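Side-chain contacts in GH127 beta-L-arabinofuranoside (PDB 4QK0), which probably hydrolyses terminal beta-L-arabinofuranosidic linkages, as a family GH127 glycoside hydrolase with a helical catalytic domain: residues 213-216 against 217-221; 229-232 against 233-237. One frame throughout, in Å; residues are numbered along the deposited sequence.

Contact 1. Residues 213-216 against 217-221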
loop_
_atom_site.group_PDB
_atom_site.type_symbol
_atom_site.label_atom_id
_atom_site.label_comp_id
_atom_site.label_asym_id
_atom_site.label_seq_id
_atom_site.Cartn_x
_atom_site.Cartn_y
_atom_site.Cartn_z
ATOM N N LEU A 213 -30.160 -29.150 0.286
ATOM C CA LEU A 213 -28.743 -29.301 0.465
ATOM C C LEU A 213 -28.059 -27.888 0.406
ATOM O O LEU A 213 -27.276 -27.552 1.261
ATOM C CB LEU A 213 -28.210 -30.245 -0.636
ATOM C CG LEU A 213 -26.739 -30.563 -0.534
ATOM C CD1 LEU A 213 -26.464 -31.196 0.807
ATOM C CD2 LEU A 213 -26.306 -31.481 -1.657
ATOM N N SER A 214 -28.436 -27.080 -0.567
ATOM C CA SER A 214 -28.012 -25.674 -0.636
ATOM C C SER A 214 -28.286 -24.967 0.667
ATOM O O SER A 214 -27.378 -24.403 1.292
ATOM C CB SER A 214 -28.722 -24.952 -1.782
ATOM O OG SER A 214 -28.291 -23.595 -1.912
ATOM N N GLN A 215 -29.520 -25.076 1.159
ATOM C CA GLN A 215 -29.875 -24.498 2.471
ATOM C C GLN A 215 -29.032 -25.028 3.603
ATOM O O GLN A 215 -28.626 -24.261 4.504
ATOM C CB GLN A 215 -31.366 -24.748 2.805
ATOM C CG GLN A 215 -31.861 -23.935 4.003
ATOM C CD GLN A 215 -32.018 -22.455 3.652
ATOM O OE1 GLN A 215 -32.768 -22.119 2.733
ATOM N NE2 GLN A 215 -31.302 -21.560 4.357
ATOM N N TYR A 216 -28.770 -26.337 3.595
ATOM C CA TYR A 216 -27.948 -26.915 4.629
ATOM C C TYR A 216 -26.541 -26.248 4.637
ATOM O O TYR A 216 -26.003 -25.906 5.679
ATOM C CB TYR A 216 -27.777 -28.468 4.501
ATOM C CG TYR A 216 -26.494 -28.870 5.161
ATOM C CD1 TYR A 216 -26.384 -28.933 6.529
ATOM C CD2 TYR A 216 -25.332 -29.038 4.406
ATOM C CE1 TYR A 216 -25.163 -29.234 7.124
ATOM C CE2 TYR A 216 -24.127 -29.347 4.992
ATOM C CZ TYR A 216 -24.031 -29.413 6.318
ATOM O OH TYR A 216 -22.789 -29.684 6.879
ATOM N N PHE A 217 -25.922 -26.134 3.470
ATOM C CA PHE A 217 -24.529 -25.600 3.411
ATOM C C PHE A 217 -24.443 -24.146 3.941
ATOM O O PHE A 217 -23.559 -23.795 4.682
ATOM C CB PHE A 217 -24.030 -25.654 1.964
ATOM C CG PHE A 217 -23.502 -27.020 1.534
ATOM C CD1 PHE A 217 -22.530 -27.663 2.244
ATOM C CD2 PHE A 217 -23.982 -27.618 0.410
ATOM C CE1 PHE A 217 -22.017 -28.883 1.824
ATOM C CE2 PHE A 217 -23.471 -28.818 -0.033
ATOM C CZ PHE A 217 -22.488 -29.470 0.678
ATOM N N ILE A 218 -25.419 -23.349 3.561
ATOM C CA ILE A 218 -25.547 -21.989 4.039
ATOM C C ILE A 218 -25.839 -21.906 5.543
ATOM O O ILE A 218 -25.194 -21.123 6.243
ATOM C CB ILE A 218 -26.620 -21.239 3.215
ATOM C CG1 ILE A 218 -26.151 -21.041 1.768
ATOM C CG2 ILE A 218 -26.993 -19.917 3.841
ATOM C CD1 ILE A 218 -24.897 -20.210 1.608
ATOM N N ASP A 219 -26.767 -22.716 6.050
ATOM C CA ASP A 219 -27.098 -22.648 7.486
ATOM C C ASP A 219 -26.018 -23.198 8.355
ATOM O O ASP A 219 -25.902 -22.785 9.493
ATOM C CB ASP A 219 -28.441 -23.351 7.841
ATOM C CG ASP A 219 -29.622 -22.675 7.206
ATOM O OD1 ASP A 219 -29.560 -21.433 6.927
ATOM O OD2 ASP A 219 -30.636 -23.383 6.989
ATOM N N GLN A 220 -25.196 -24.086 7.826
ATOM C CA GLN A 220 -24.162 -24.699 8.654
ATOM C C GLN A 220 -22.876 -23.858 8.791
ATOM O O GLN A 220 -22.136 -23.989 9.761
ATOM C CB GLN A 220 -23.761 -26.028 8.071
ATOM C CG GLN A 220 -22.975 -26.872 9.042
ATOM C CD GLN A 220 -23.783 -27.278 10.280
ATOM O OE1 GLN A 220 -24.995 -27.373 10.250
ATOM N NE2 GLN A 220 -23.086 -27.534 11.360
ATOM N N ARG A 221 -22.635 -22.998 7.808
ATOM C CA ARG A 221 -21.431 -22.171 7.765
ATOM C C ARG A 221 -21.320 -21.295 8.978
ATOM O O ARG A 221 -22.261 -20.574 9.352
ATOM C CB ARG A 221 -21.398 -21.314 6.510
ATOM C CG ARG A 221 -20.013 -20.957 6.074
ATOM C CD ARG A 221 -20.020 -20.045 4.861
ATOM N NE ARG A 221 -18.665 -19.969 4.305
ATOM C CZ ARG A 221 -18.104 -20.904 3.533
ATOM N NH1 ARG A 221 -18.782 -22.008 3.223
ATOM N NH2 ARG A 221 -16.862 -20.745 3.069
HETATM O O HOH W 1 -27.162 -26.507 8.638
#
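Gln215 and Asp219, one turn apart, lie on the last two turns of helix 208-220, in the catalytic domain of this GH127 enzyme, an (alpha/alpha)6 barrel of six-hairpin type. The polar side-chain contact between them is an amide reaching a carboxylate: Gln215 NE2 donates to Asp219 OD1 over 3.1 Å, with OD1 lying in the amide plane but the donor coming to its syn side from well out of the carboxylate plane. A weaker bond to OD2 makes the grip lopsided. The bend of the Gln215 chain at chi2 (73°) turns its amide along the helix to meet Asp219. OD1 also takes a salt bridge from Arg257, so the carboxylate ties the helix to a neighbouring loop.

Backbone bonds of the i to i+4 kind join Phe217 N to Leu213 O, Ile218 N to Ser214 O, Asp219 N to Gln215 O (2.9 Å) and Gln220 N to Tyr216 O. Tyr216 O also accepts a hydrogen bond from water 1, which donates again to Gln220 OE1 at 2.8 Å; Arg180 is a second donor to that OE1.

The apolar contacts occupy another flank. Leu213 and Phe217 run side by side, with Leu213 CG 3.7 Å from Phe217 CE2, and both side chains press on Ile174 of helix 162-177. Tyr216 and Phe217 are neighbours whose ring planes meet at 54°, with Tyr216 CD2 above one Phe217 face, toward its rim. With CG anti to the backbone N (chi1 154°), the Tyr216 ring runs on toward Gln220, and its hydroxyl bonds to the Gly187 carbonyl. Gln220 folds its aliphatic part against the far end of that ring, CG standing 3.6 Å from Tyr216 OH and CB 3.6 Å from Tyr216 CE1.

Contact 2. Residues 229-232 against 233-237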
loop_
_atom_site.group_PDB
_atom_site.type_symbol
_atom_site.label_atom_id
_atom_site.label_comp_id
_atom_site.label_asym_id
_atom_site.label_seq_id
_atom_site.Cartn_x
_atom_site.Cartn_y
_atom_site.Cartn_z
ATOM N N ASP A 229 -11.880 -26.193 11.932
ATOM C CA ASP A 229 -10.964 -26.600 13.027
ATOM C C ASP A 229 -10.979 -28.101 13.218
ATOM O O ASP A 229 -9.950 -28.702 13.463
ATOM C CB ASP A 229 -11.319 -25.898 14.355
ATOM C CG ASP A 229 -10.853 -24.457 14.408
ATOM O OD1 ASP A 229 -9.994 -24.050 13.589
ATOM O OD2 ASP A 229 -11.389 -23.700 15.246
ATOM N N GLN A 230 -12.151 -28.712 13.089
ATOM C CA GLN A 230 -12.261 -30.167 13.255
ATOM C C GLN A 230 -11.472 -30.876 12.187
ATOM O O GLN A 230 -10.715 -31.773 12.504
ATOM C CB GLN A 230 -13.728 -30.630 13.248
ATOM C CG GLN A 230 -14.573 -30.044 14.388
ATOM C CD GLN A 230 -16.070 -30.323 14.261
ATOM O OE1 GLN A 230 -16.661 -30.262 13.178
ATOM N NE2 GLN A 230 -16.693 -30.601 15.391
ATOM N N GLU A 231 -11.636 -30.505 10.916
ATOM C CA GLU A 231 -10.884 -31.237 9.867
ATOM C C GLU A 231 -9.390 -30.963 9.919
ATOM O O GLU A 231 -8.570 -31.849 9.635
ATOM C CB GLU A 231 -11.443 -31.001 8.444
ATOM C CG GLU A 231 -11.522 -29.564 7.981
ATOM C CD GLU A 231 -11.534 -29.419 6.462
ATOM O OE1 GLU A 231 -10.918 -28.449 5.968
ATOM O OE2 GLU A 231 -12.171 -30.256 5.754
ATOM N N LYS A 232 -9.051 -29.747 10.302
ATOM C CA LYS A 232 -7.652 -29.340 10.500
ATOM C C LYS A 232 -6.967 -30.211 11.545
ATOM O O LYS A 232 -5.910 -30.769 11.317
ATOM C CB LYS A 232 -7.641 -27.872 10.929
ATOM C CG LYS A 232 -6.378 -27.342 11.547
ATOM C CD LYS A 232 -6.302 -25.800 11.510
ATOM C CE LYS A 232 -6.414 -25.150 12.867
ATOM N NZ LYS A 232 -5.574 -23.918 12.919
ATOM N N GLU A 233 -7.575 -30.294 12.706
ATOM C CA GLU A 233 -7.157 -31.202 13.787
ATOM C C GLU A 233 -6.966 -32.649 13.288
ATOM O O GLU A 233 -5.921 -33.234 13.483
ATOM C CB GLU A 233 -8.227 -31.104 14.894
ATOM C CG GLU A 233 -8.269 -32.221 15.930
ATOM C CD GLU A 233 -7.378 -31.956 17.121
ATOM O OE1 GLU A 233 -6.394 -31.189 16.965
ATOM O OE2 GLU A 233 -7.665 -32.528 18.195
ATOM N N ALA A 234 -7.969 -33.202 12.604
ATOM C CA ALA A 234 -7.881 -34.547 12.025
ATOM C C ALA A 234 -6.731 -34.728 11.008
ATOM O O ALA A 234 -6.253 -35.833 10.846
ATOM C CB ALA A 234 -9.203 -34.938 11.376
ATOM N N ARG A 235 -6.305 -33.661 10.319
ATOM C CA ARG A 235 -5.142 -33.733 9.414
ATOM C C ARG A 235 -3.828 -33.650 10.191
ATOM O O ARG A 235 -2.761 -33.819 9.609
ATOM C CB ARG A 235 -5.131 -32.576 8.413
ATOM C CG ARG A 235 -6.166 -32.638 7.331
ATOM C CD ARG A 235 -5.840 -31.660 6.188
ATOM N NE ARG A 235 -5.876 -30.240 6.581
ATOM C CZ ARG A 235 -6.965 -29.480 6.657
ATOM N NH1 ARG A 235 -8.188 -29.961 6.404
ATOM N NH2 ARG A 235 -6.855 -28.205 7.001
ATOM N N GLY A 236 -3.899 -33.344 11.485
ATOM C CA GLY A 236 -2.709 -33.124 12.295
ATOM C C GLY A 236 -2.029 -31.773 12.058
ATOM O O GLY A 236 -0.864 -31.594 12.360
ATOM N N GLU A 237 -2.774 -30.811 11.544
ATOM C CA GLU A 237 -2.218 -29.531 11.184
ATOM C C GLU A 237 -2.292 -28.561 12.370
ATOM O O GLU A 237 -3.295 -28.474 13.070
ATOM C CB GLU A 237 -2.914 -29.020 9.917
ATOM C CG GLU A 237 -2.632 -27.582 9.523
ATOM C CD GLU A 237 -3.595 -27.079 8.449
ATOM O OE1 GLU A 237 -3.950 -27.871 7.540
ATOM O OE2 GLU A 237 -4.007 -25.886 8.536
HETATM O O HOH W 2 -9.429 -27.055 7.708
#
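The Arg235 guanidinium lies with one face over Lys232 CA and the Glu231 carbonyl oxygen, Lys232 CA being offset toward the rim; in its plane, round the edge, come the Glu231 carboxylate carbon, Glu237 OE1 and water 2. The Glu231 carboxylate stands at 90° to the guanidinium. Arg235 NH1 donates to Glu231 OE1 at 3.2 Å, nearly in the guanidinium plane, and because the two planes are perpendicular it reaches that oxygen from above the carboxylate plane. Beside it, water 2 donates to OE1 and accepts from NH2, closing a second path between the two residues.

The other end of the guanidinium holds Glu237 side-on: Arg235 NE (3.2 Å) and Arg235 NH2 (3.0 Å) both donate to Glu237 OE1, approaching from the same face of the carboxylate. A bend at chi3 (-65°) folds the arginine back over the helix end, placing it between the two acids. Lys232 crosses Glu237 at about a right angle, and its CD lies 3.8 Å from Glu237 OE2.

The backbone turns here in a Schellman motif that closes helix 227-234: Gly236 takes positive phi, its N bonds to Glu233 O, and Glu237 N reaches Lys232 O at 3.1 Å.

Loop residues complete the polar ends. Leu135 N and Arg136 N donate to the Glu231 carboxylate, Met133 O accepts from Arg235 NH1, and the Arg136 side chain pairs with Glu237 OE2. A leucine in place of Arg235 would probably leave Glu231 and Glu237 without the cation between them and the Met133 carbonyl without this donor. The positive charges of Arg235 and Arg136 probably offset those of the two acids and are likely to favour their ionised forms.

Contact 1 closes before contact 2 opens, the two lying on successive helices, 208-220 and 227-234, of the same catalytic region. Their centres are 21 Å apart and their nearest atoms about 7 Å, so they do not touch. Both sit at a helix C-terminus, but in different surroundings: 213-221 is partly buried among helices 162-177, 194-205 and 266-283, whereas 229-237 is a surface contact held to the loop around Met133 to Arg136. The centres of contacts 1 and 2 lie about 23 and 34 Å from the centre of the chain, on the same side of it. Neither contact includes a bound ligand; each secures the C-terminal end of its helix to neighbouring parts of the catalytic domain.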